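Local coordinates for protein lantibiotic dehydratase (Microbispora corallina, PDB 5EHK) that probably dehydrates serine and threonine residues of the precursor peptide of the lantibiotic NAI-107, depending on glutamyl-tRNA to activate their hydroxyl groups, at residues A128-R131 with Y132-M136; F261-A265 with D266-G270; R558-I562 with Q563-A567; L655-G659 with Q660-E664. All blocks are in the same frame, centred on the assembly; numbering follows the deposited sequence.

All four contacts are local, each formed within one continuous run of chain, and they follow one another in series without nesting or crossing. Contact 1 comes first, inside helix 119-138, and closes successive helical turns. Contact 2 rounds the loop between helices 250-260 and 267-278 at the surface, its centre about 58 Å from that of contact 1. Contact 3 closes the turn that leads from helix 545-556 into strand 566-572, and contact 4 the turn that ends helix 647-656. Only these last two touch: their centres lie about 13 Å apart, and His561 of 558-567 packs on Gly656, Glu658 and Gln660, joining two turns far apart in sequence.

Contact 1: residues A128-R131 with Y132-M136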
loop_
_atom_site.group_PDB
_atom_site.type_symbol
_atom_site.label_atom_id
_atom_site.label_comp_id
_atom_site.label_asym_id
_atom_site.label_seq_id
_atom_site.Cartn_x
_atom_site.Cartn_y
_atom_site.Cartn_z
ATOM N N ALA A 128 1.990 -0.762 43.938
ATOM C CA ALA A 128 3.264 -0.254 43.458
ATOM C C ALA A 128 4.409 -0.958 44.177
ATOM O O ALA A 128 5.369 -1.408 43.549
ATOM C CB ALA A 128 3.350 1.246 43.681
ATOM N N LEU A 129 4.297 -1.073 45.496
ATOM C CA LEU A 129 5.343 -1.714 46.281
ATOM C C LEU A 129 5.469 -3.184 45.921
ATOM O O LEU A 129 6.576 -3.718 45.829
ATOM C CB LEU A 129 5.033 -1.613 47.764
ATOM C CG LEU A 129 6.123 -2.294 48.579
ATOM C CD1 LEU A 129 7.290 -1.339 48.813
ATOM C CD2 LEU A 129 5.567 -2.845 49.876
ATOM N N LEU A 130 4.327 -3.815 45.671
ATOM C CA LEU A 130 4.287 -5.224 45.307
ATOM C C LEU A 130 5.015 -5.463 43.998
ATOM O O LEU A 130 5.680 -6.477 43.837
ATOM C CB LEU A 130 2.841 -5.713 45.213
ATOM C CG LEU A 130 2.611 -7.187 44.884
ATOM C CD1 LEU A 130 3.286 -8.077 45.906
ATOM C CD2 LEU A 130 1.116 -7.473 44.809
ATOM N N ARG A 131 4.866 -4.534 43.060
ATOM C CA ARG A 131 5.557 -4.619 41.782
ATOM C C ARG A 131 7.053 -4.601 42.008
ATOM O O ARG A 131 7.791 -5.343 41.361
ATOM C CB ARG A 131 5.148 -3.474 40.868
ATOM C CG ARG A 131 3.715 -3.537 40.429
ATOM C CD ARG A 131 3.341 -2.311 39.630
ATOM N NE ARG A 131 1.897 -2.261 39.440
ATOM C CZ ARG A 131 1.254 -2.955 38.504
ATOM N NH1 ARG A 131 1.938 -3.736 37.667
ATOM N NH2 ARG A 131 -0.066 -2.862 38.399
ATOM N N TYR A 132 7.498 -3.711 42.891
ATOM C CA TYR A 132 8.917 -3.583 43.223
ATOM C C TYR A 132 9.483 -4.785 44.009
ATOM O O TYR A 132 10.664 -5.114 43.887
ATOM C CB TYR A 132 9.165 -2.278 43.988
ATOM C CG TYR A 132 9.095 -1.018 43.132
ATOM C CD1 TYR A 132 9.796 -0.919 41.933
ATOM C CD2 TYR A 132 8.305 0.062 43.515
ATOM C CE1 TYR A 132 9.728 0.220 41.156
ATOM C CE2 TYR A 132 8.230 1.199 42.749
ATOM C CZ TYR A 132 8.944 1.276 41.571
ATOM O OH TYR A 132 8.860 2.414 40.808
ATOM N N ASP A 133 8.647 -5.431 44.818
ATOM C CA ASP A 133 9.077 -6.580 45.605
ATOM C C ASP A 133 9.318 -7.734 44.637
ATOM O O ASP A 133 10.441 -8.225 44.507
ATOM C CB ASP A 133 7.976 -6.949 46.618
ATOM C CG ASP A 133 8.429 -7.970 47.682
ATOM O OD1 ASP A 133 9.278 -8.850 47.403
ATOM O OD2 ASP A 133 7.903 -7.889 48.816
ATOM N N ILE A 134 8.259 -8.117 43.926
ATOM C CA ILE A 134 8.309 -9.142 42.901
ATOM C C ILE A 134 9.489 -8.934 41.972
ATOM O O ILE A 134 10.189 -9.892 41.630
ATOM C CB ILE A 134 7.024 -9.121 42.063
ATOM C CG1 ILE A 134 5.840 -9.492 42.949
ATOM C CG2 ILE A 134 7.119 -10.081 40.885
ATOM C CD1 ILE A 134 4.554 -9.645 42.217
ATOM N N ARG A 135 9.722 -7.682 41.580
ATOM C CA ARG A 135 10.822 -7.385 40.679
ATOM C C ARG A 135 12.135 -7.774 41.299
ATOM O O ARG A 135 12.943 -8.447 40.664
ATOM C CB ARG A 135 10.900 -5.911 40.319
ATOM C CG ARG A 135 11.743 -5.684 39.087
ATOM C CD ARG A 135 12.367 -4.311 39.026
ATOM N NE ARG A 135 12.817 -4.062 37.663
ATOM C CZ ARG A 135 12.106 -3.418 36.745
ATOM N NH1 ARG A 135 10.919 -2.899 37.056
ATOM N NH2 ARG A 135 12.600 -3.267 35.525
ATOM N N MET A 136 12.334 -7.342 42.540
ATOM C CA MET A 136 13.607 -7.506 43.240
ATOM C C MET A 136 13.976 -8.969 43.409
ATOM O O MET A 136 15.155 -9.330 43.563
ATOM C CB MET A 136 13.558 -6.843 44.609
ATOM C CG MET A 136 14.917 -6.696 45.234
ATOM S SD MET A 136 14.946 -5.567 46.636
ATOM C CE MET A 136 16.652 -5.014 46.551
#
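Tyr132 folds back over Ala128, one turn earlier on the same helix. Its N donates to Ala128 O at 3.2 Å, and its ring comes obliquely alongside the same carbonyl. With CG beside the backbone N and anti to the carbonyl carbon (chi1 -73°), the ring leans toward the preceding turn, and CD2 stands 3.3 Å from Ala128 O. The ring thus lies by the carbonyl of Ala128, whereas the methyl of that residue meets Leu102, and its small size suits the close approach of helix 100-110. Asp133 follows, its N bonded to Leu129 O at 2.9 Å, with a weak second bond to Leu130 O. Ile134 carries the apolar share of the contact. Its N bonds to Leu130 O at 3.1 Å, while its CD1 reaches Leu130 CG at 4.1 Å, the two branched chains slanting across one another. Arg135 N binds Arg131 O at 3.0 Å and lays CB near that oxygen, after which its extended chain leads the guanidinium away. Met136 N continues the ladder to Tyr132 O. Around this turn, the helix shows different faces to different neighbours. Leu130 and Ile134, both buried, meet Trp744, His745 and Leu748 of helix 743-755, where Arg131 also makes salt bridges to Asp751 and Glu752. Ala128, Leu129 and Tyr132 instead pack on Leu102 and Leu106 of helix 100-110, and strand 735-739 touches Arg131 and Ile134, so helix 119-138 is held between two helices and a strand.

Contact 2: residues F261-A265 with D266-G270; sequences FELPA and DRVTG
Pro264 packs against one face of the Arg267 guanidinium, its CG over the centre and 3.5 Å from Arg267 CZ. The two side chains run side by side in the same direction, and a bend in the arginine chain (chi3 -63°) lays the flat group on the saturated pyrrolidine ring of Pro264. Proline suits the place by offering a rigid aliphatic surface to a planar cation. Leu263 adds to the same patch, crossing Arg267 at about a right angle with CD2 3.6 Å from Arg267 NH1. Leu263 CB and Val268 CG2 add an apolar contact at 4.2 Å. The backbone supplies a weak i to i+4 bond, Val268 N to Pro264 O at 3.4 Å, where the chain winds into the next helix, and a firmer one follows from Gly270 N to Asp266 O at 3.0 Å. Just upstream, Glu262, the first residue to leave the helical conformation after helix 250-260, has positive phi and completes a Schellman motif. The loop thus links helix 250-260 to helix 267-278 at the protein surface: Val268 and Thr269 turn onto Ala254, Val268 also onto Val257, and Ala265 touches Ala258, while Phe261 packs on Pro235, Val236 and Glu239 of helix 235-243.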
loop_
_atom_site.group_PDB
_atom_site.type_symbol
_atom_site.label_atom_id
_atom_site.label_comp_id
_atom_site.label_asym_id
_atom_site.label_seq_id
_atom_site.Cartn_x
_atom_site.Cartn_y
_atom_site.Cartn_z
ATOM N N PHE A 261 39.083 39.293 10.786
ATOM C CA PHE A 261 37.954 40.188 10.599
ATOM C C PHE A 261 38.170 41.539 11.298
ATOM O O PHE A 261 37.260 42.374 11.348
ATOM C CB PHE A 261 36.672 39.519 11.100
ATOM C CG PHE A 261 36.220 38.345 10.267
ATOM C CD1 PHE A 261 35.375 38.530 9.181
ATOM C CD2 PHE A 261 36.615 37.059 10.584
ATOM C CE1 PHE A 261 34.935 37.449 8.411
ATOM C CE2 PHE A 261 36.180 35.973 9.821
ATOM C CZ PHE A 261 35.332 36.171 8.731
ATOM N N GLU A 262 39.367 41.721 11.858
ATOM C CA GLU A 262 39.737 42.925 12.622
ATOM C C GLU A 262 38.638 43.304 13.613
ATOM O O GLU A 262 37.984 44.327 13.463
ATOM C CB GLU A 262 40.128 44.093 11.702
ATOM C CG GLU A 262 41.465 43.847 10.984
ATOM C CD GLU A 262 41.673 44.710 9.731
ATOM O OE1 GLU A 262 40.791 45.536 9.397
ATOM O OE2 GLU A 262 42.715 44.530 9.061
ATOM N N LEU A 263 38.433 42.447 14.609
ATOM C CA LEU A 263 37.398 42.641 15.626
ATOM C C LEU A 263 37.943 42.509 17.066
ATOM O O LEU A 263 39.049 41.987 17.272
ATOM C CB LEU A 263 36.251 41.648 15.386
ATOM C CG LEU A 263 35.192 41.913 14.304
ATOM C CD1 LEU A 263 34.390 40.643 13.991
ATOM C CD2 LEU A 263 34.243 43.016 14.752
ATOM N N PRO A 264 37.194 43.046 18.053
ATOM C CA PRO A 264 37.422 42.780 19.479
ATOM C C PRO A 264 37.552 41.280 19.772
ATOM O O PRO A 264 36.590 40.534 19.552
ATOM C CB PRO A 264 36.139 43.298 20.137
ATOM C CG PRO A 264 35.512 44.244 19.150
ATOM C CD PRO A 264 36.257 44.163 17.850
ATOM N N ALA A 265 38.695 40.863 20.323
ATOM C CA ALA A 265 38.968 39.454 20.621
ATOM C C ALA A 265 38.114 38.871 21.737
ATOM O O ALA A 265 38.454 37.825 22.271
ATOM C CB ALA A 265 40.451 39.247 20.948
ATOM N N ASP A 266 37.036 39.560 22.109
ATOM C CA ASP A 266 36.115 39.078 23.138
ATOM C C ASP A 266 34.692 39.094 22.610
ATOM O O ASP A 266 33.872 38.250 22.990
ATOM C CB ASP A 266 36.197 39.914 24.425
ATOM C CG ASP A 266 35.201 39.437 25.516
ATOM O OD1 ASP A 266 34.183 40.133 25.768
ATOM O OD2 ASP A 266 35.434 38.359 26.117
ATOM N N ARG A 267 34.396 40.070 21.750
ATOM C CA ARG A 267 33.097 40.129 21.088
ATOM C C ARG A 267 32.931 38.858 20.262
ATOM O O ARG A 267 31.819 38.350 20.101
ATOM C CB ARG A 267 32.998 41.350 20.175
ATOM C CG ARG A 267 31.607 41.541 19.571
ATOM C CD ARG A 267 31.590 42.631 18.515
ATOM N NE ARG A 267 31.936 43.944 19.048
ATOM C CZ ARG A 267 32.206 45.006 18.291
ATOM N NH1 ARG A 267 32.190 44.900 16.965
ATOM N NH2 ARG A 267 32.510 46.169 18.856
ATOM N N VAL A 268 34.057 38.343 19.764
ATOM C CA VAL A 268 34.105 37.092 19.034
ATOM C C VAL A 268 33.858 35.901 19.951
ATOM O O VAL A 268 33.153 34.963 19.586
ATOM C CB VAL A 268 35.469 36.933 18.323
ATOM C CG1 VAL A 268 35.701 35.496 17.856
ATOM C CG2 VAL A 268 35.568 37.911 17.168
ATOM N N THR A 269 34.465 35.926 21.131
ATOM C CA THR A 269 34.256 34.868 22.118
ATOM C C THR A 269 32.788 34.774 22.547
ATOM O O THR A 269 32.285 33.681 22.824
ATOM C CB THR A 269 35.215 35.005 23.326
ATOM O OG1 THR A 269 36.536 34.618 22.923
ATOM C CG2 THR A 269 34.783 34.115 24.476
ATOM N N GLY A 270 32.090 35.906 22.568
ATOM C CA GLY A 270 30.665 35.890 22.852
ATOM C C GLY A 270 29.869 35.287 21.699
ATOM O O GLY A 270 28.739 34.797 21.872
#

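Contact 3: residues R558-I562 with Q563-A567; sequences RPLHI and QDAVA
Leu560 pushes its CD1 branch into the shallow hollow between Ala565 and Ala567, 4.1 Å from Ala565 CB and 3.9 Å from Ala567 CB. Ala565 O, 3.5 Å from Leu560 CD1, completes the hollow. The two alanines, alternate residues entering a strand, both point toward the incoming chain, and their small methyls form walls that a branched leucine tip can fill. Leu560 CD2 does a second job, lying over one face of the Arg558 guanidinium toward its rim. The same Ala567 methyl also meets Arg558 NH2 obliquely at 3.7 Å. Arg558 CG sits between the backbone N and the carbonyl carbon (chi1 75°), and the extended chain then carries NE to Ser589 OG and NH2 to Val632 O; the flat faces, which make no hydrogen bonds, can take apolar packing such as Leu560 CD2. Closer to the bend, the methyl of Ala565 sits beside Ile562, with the two CB atoms 4.0 Å apart. Gln563 NE2 bonds to Ala797 O. The bond from Ala565 N to Ile562 O at 3.3 Å and the positive phi of Asp564 (72°) belong to a type II beta turn from Ile562 to Ala565, which reverses the chain and feeds it into strand 566-572.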
loop_
_atom_site.group_PDB
_atom_site.type_symbol
_atom_site.label_atom_id
_atom_site.label_comp_id
_atom_site.label_asym_id
_atom_site.label_seq_id
_atom_site.Cartn_x
_atom_site.Cartn_y
_atom_site.Cartn_z
ATOM N N ARG A 558 36.908 -7.765 15.448
ATOM C CA ARG A 558 35.591 -8.222 14.993
ATOM C C ARG A 558 35.571 -8.629 13.518
ATOM O O ARG A 558 36.355 -8.144 12.715
ATOM C CB ARG A 558 34.493 -7.195 15.322
ATOM C CG ARG A 558 34.386 -5.894 14.470
ATOM C CD ARG A 558 33.475 -4.894 15.228
ATOM N NE ARG A 558 33.298 -3.619 14.548
ATOM C CZ ARG A 558 32.463 -3.443 13.525
ATOM N NH1 ARG A 558 31.739 -4.461 13.070
ATOM N NH2 ARG A 558 32.362 -2.257 12.935
ATOM N N PRO A 559 34.730 -9.599 13.173
ATOM C CA PRO A 559 34.652 -9.965 11.756
ATOM C C PRO A 559 33.899 -8.926 10.930
ATOM O O PRO A 559 32.984 -8.289 11.446
ATOM C CB PRO A 559 33.905 -11.301 11.774
ATOM C CG PRO A 559 33.196 -11.346 13.102
ATOM C CD PRO A 559 33.991 -10.523 14.053
ATOM N N LEU A 560 34.323 -8.737 9.680
ATOM C CA LEU A 560 33.659 -7.851 8.727
ATOM C C LEU A 560 33.210 -8.651 7.504
ATOM O O LEU A 560 33.759 -9.720 7.217
ATOM C CB LEU A 560 34.609 -6.737 8.325
ATOM C CG LEU A 560 35.157 -5.982 9.536
ATOM C CD1 LEU A 560 36.086 -4.868 9.101
ATOM C CD2 LEU A 560 34.014 -5.418 10.415
ATOM N N HIS A 561 32.238 -8.135 6.752
ATOM C CA HIS A 561 31.655 -8.916 5.651
ATOM C C HIS A 561 32.003 -8.352 4.282
ATOM O O HIS A 561 31.682 -8.949 3.256
ATOM C CB HIS A 561 30.143 -9.002 5.816
ATOM C CG HIS A 561 29.480 -7.666 5.865
ATOM N ND1 HIS A 561 29.769 -6.726 6.836
ATOM C CD2 HIS A 561 28.567 -7.097 5.049
ATOM C CE1 HIS A 561 29.053 -5.637 6.618
ATOM N NE2 HIS A 561 28.310 -5.840 5.543
ATOM N N ILE A 562 32.642 -7.187 4.281
ATOM C CA ILE A 562 33.176 -6.578 3.069
ATOM C C ILE A 562 34.691 -6.600 3.132
ATOM O O ILE A 562 35.275 -6.188 4.137
ATOM C CB ILE A 562 32.728 -5.116 2.919
ATOM C CG1 ILE A 562 31.193 -4.981 3.051
ATOM C CG2 ILE A 562 33.282 -4.527 1.631
ATOM C CD1 ILE A 562 30.410 -5.904 2.195
ATOM N N GLN A 563 35.334 -7.081 2.072
ATOM C CA GLN A 563 36.797 -7.180 2.043
ATOM C C GLN A 563 37.429 -5.822 2.144
ATOM O O GLN A 563 36.992 -4.877 1.492
ATOM C CB GLN A 563 37.270 -7.874 0.770
ATOM C CG GLN A 563 36.908 -9.330 0.789
ATOM C CD GLN A 563 36.721 -9.921 -0.585
ATOM O OE1 GLN A 563 37.275 -9.432 -1.577
ATOM N NE2 GLN A 563 35.912 -10.975 -0.655
ATOM N N ASP A 564 38.443 -5.751 2.996
ATOM C CA ASP A 564 39.271 -4.568 3.151
ATOM C C ASP A 564 38.566 -3.408 3.847
ATOM O O ASP A 564 39.088 -2.292 3.928
ATOM C CB ASP A 564 39.815 -4.125 1.811
ATOM C CG ASP A 564 41.051 -3.304 1.959
ATOM O OD1 ASP A 564 41.810 -3.546 2.945
ATOM O OD2 ASP A 564 41.250 -2.432 1.088
ATOM N N ALA A 565 37.396 -3.692 4.391
ATOM C CA ALA A 565 36.611 -2.672 5.029
ATOM C C ALA A 565 37.300 -2.132 6.277
ATOM O O ALA A 565 38.001 -2.851 6.981
ATOM C CB ALA A 565 35.261 -3.238 5.376
ATOM N N VAL A 566 37.074 -0.856 6.544
ATOM C CA VAL A 566 37.470 -0.239 7.788
ATOM C C VAL A 566 36.336 -0.411 8.768
ATOM O O VAL A 566 35.210 -0.086 8.442
ATOM C CB VAL A 566 37.644 1.263 7.610
ATOM C CG1 VAL A 566 38.006 1.906 8.939
ATOM C CG2 VAL A 566 38.685 1.563 6.527
ATOM N N ALA A 567 36.624 -0.884 9.976
ATOM C CA ALA A 567 35.598 -1.025 10.996
ATOM C C ALA A 567 35.497 0.277 11.757
ATOM O O ALA A 567 36.491 0.961 11.941
ATOM C CB ALA A 567 35.954 -2.159 11.948
#

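Contact 4: residues L655-G659 with Q660-E664; sequences LGLEG and QRLWE
A type II beta turn runs from Leu657 to Gln660 just after helix 647-656, closed by Gln660 N bonding to Leu657 O at 3.3 Å. The N-H...O angle is 150°. Gly659 fills the third position with positive phi (75°), a conformation that glycine adopts easily because it lacks a CB. Gln660 then folds its side chain back over the turn. A chi1 of -50° swings the chain to the side of its own backbone N and starts it back toward the helix, and the extended remainder brings NE2 within 2.9 Å of Gly656 O, a weak bond near the end of helix 647-656. The amide is gripped from its other end too, since OE1 accepts from Asn499 N; a glutamine suits this buried place by serving a carbonyl and an N-H at once. Leu657 CD2 packs beside the Gln660 amide nitrogen NE2 at 3.8 Å, the two chains slanting past each other; the apolar pair is Leu657 CB with Leu662 CD2 at 4.1 Å. Glu658 N bonds to Leu655 O at 2.9 Å as the chain leaves the helix, and its carboxylate turns away to Arg407 and to Leu620 N. His561 makes a weak bond to Glu658 O, bringing the turn before strand 566-572 up against this one. Leu655 packs on Leu620 and Leu622 of strand 620-624, Arg661 reaches Asp490 and Ser397 O, and Trp663 lies on Leu501 and Leu503 of strand 500-508, so the chain passes from strand 620-624 to strand 500-508.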
loop_
_atom_site.group_PDB
_atom_site.type_symbol
_atom_site.label_atom_id
_atom_site.label_comp_id
_atom_site.label_asym_id
_atom_site.label_seq_id
_atom_site.Cartn_x
_atom_site.Cartn_y
_atom_site.Cartn_z
ATOM N N LEU A 655 23.428 0.923 7.648
ATOM C CA LEU A 655 24.321 0.602 6.538
ATOM C C LEU A 655 25.312 -0.509 6.931
ATOM O O LEU A 655 25.641 -1.398 6.131
ATOM C CB LEU A 655 25.069 1.870 6.085
ATOM C CG LEU A 655 24.233 2.848 5.249
ATOM C CD1 LEU A 655 24.898 4.189 5.121
ATOM C CD2 LEU A 655 23.951 2.273 3.878
ATOM N N GLY A 656 25.747 -0.472 8.187
ATOM C CA GLY A 656 26.655 -1.471 8.686
ATOM C C GLY A 656 26.073 -2.859 8.539
ATOM O O GLY A 656 26.828 -3.815 8.343
ATOM N N LEU A 657 24.747 -2.980 8.608
ATOM C CA LEU A 657 24.126 -4.303 8.505
ATOM C C LEU A 657 23.737 -4.690 7.070
ATOM O O LEU A 657 23.200 -5.778 6.837
ATOM C CB LEU A 657 22.940 -4.426 9.457
ATOM C CG LEU A 657 23.293 -4.212 10.926
ATOM C CD1 LEU A 657 22.033 -4.096 11.770
ATOM C CD2 LEU A 657 24.228 -5.343 11.477
ATOM N N GLU A 658 24.044 -3.816 6.115
ATOM C CA GLU A 658 23.798 -4.123 4.710
ATOM C C GLU A 658 24.595 -5.371 4.299
ATOM O O GLU A 658 25.668 -5.653 4.848
ATOM C CB GLU A 658 24.134 -2.922 3.802
ATOM C CG GLU A 658 23.068 -1.803 3.764
ATOM C CD GLU A 658 21.780 -2.206 3.032
ATOM O OE1 GLU A 658 21.835 -2.385 1.781
ATOM O OE2 GLU A 658 20.716 -2.314 3.700
ATOM N N GLY A 659 24.038 -6.138 3.373
ATOM C CA GLY A 659 24.703 -7.309 2.855
ATOM C C GLY A 659 24.692 -8.478 3.812
ATOM O O GLY A 659 25.215 -9.538 3.498
ATOM N N GLN A 660 24.112 -8.298 4.987
ATOM C CA GLN A 660 24.017 -9.394 5.931
ATOM C C GLN A 660 22.564 -9.861 6.139
ATOM O O GLN A 660 21.676 -9.051 6.438
ATOM C CB GLN A 660 24.585 -8.958 7.266
ATOM C CG GLN A 660 25.959 -8.310 7.202
ATOM C CD GLN A 660 26.462 -7.985 8.589
ATOM O OE1 GLN A 660 26.566 -8.866 9.415
ATOM N NE2 GLN A 660 26.662 -6.708 8.886
ATOM N N ARG A 661 22.320 -11.160 6.010
ATOM C CA ARG A 661 21.012 -11.701 6.357
ATOM C C ARG A 661 20.803 -11.784 7.886
ATOM O O ARG A 661 21.565 -12.434 8.584
ATOM C CB ARG A 661 20.813 -13.060 5.696
ATOM C CG ARG A 661 19.540 -13.756 6.102
ATOM C CD ARG A 661 19.242 -14.910 5.184
ATOM N NE ARG A 661 17.904 -15.436 5.418
ATOM C CZ ARG A 661 17.277 -16.289 4.612
ATOM N NH1 ARG A 661 17.855 -16.738 3.491
ATOM N NH2 ARG A 661 16.058 -16.691 4.940
ATOM N N LEU A 662 19.787 -11.095 8.400
ATOM C CA LEU A 662 19.683 -10.855 9.834
ATOM C C LEU A 662 18.659 -11.726 10.536
ATOM O O LEU A 662 17.489 -11.692 10.194
ATOM C CB LEU A 662 19.308 -9.404 10.074
ATOM C CG LEU A 662 20.126 -8.296 9.422
ATOM C CD1 LEU A 662 19.413 -6.995 9.725
ATOM C CD2 LEU A 662 21.517 -8.264 9.986
ATOM N N TRP A 663 19.093 -12.451 11.564
ATOM C CA TRP A 663 18.219 -13.345 12.313
ATOM C C TRP A 663 17.094 -12.531 12.999
ATOM O O TRP A 663 17.253 -11.335 13.269
ATOM C CB TRP A 663 19.051 -14.101 13.357
ATOM C CG TRP A 663 19.322 -13.239 14.523
ATOM C CD1 TRP A 663 20.277 -12.273 14.626
ATOM C CD2 TRP A 663 18.571 -13.201 15.739
ATOM N NE1 TRP A 663 20.183 -11.642 15.847
ATOM C CE2 TRP A 663 19.141 -12.188 16.550
ATOM C CE3 TRP A 663 17.472 -13.920 16.223
ATOM C CZ2 TRP A 663 18.652 -11.877 17.819
ATOM C CZ3 TRP A 663 16.978 -13.615 17.483
ATOM C CH2 TRP A 663 17.573 -12.602 18.270
ATOM N N GLU A 664 15.954 -13.164 13.270
ATOM C CA GLU A 664 14.884 -12.520 14.035
ATOM C C GLU A 664 14.313 -13.549 14.967
ATOM O O GLU A 664 14.462 -14.745 14.730
ATOM C CB GLU A 664 13.751 -12.087 13.116
ATOM C CG GLU A 664 14.118 -11.203 11.968
ATOM C CD GLU A 664 12.890 -10.643 11.285
ATOM O OE1 GLU A 664 11.791 -11.228 11.452
ATOM O OE2 GLU A 664 13.023 -9.631 10.566
#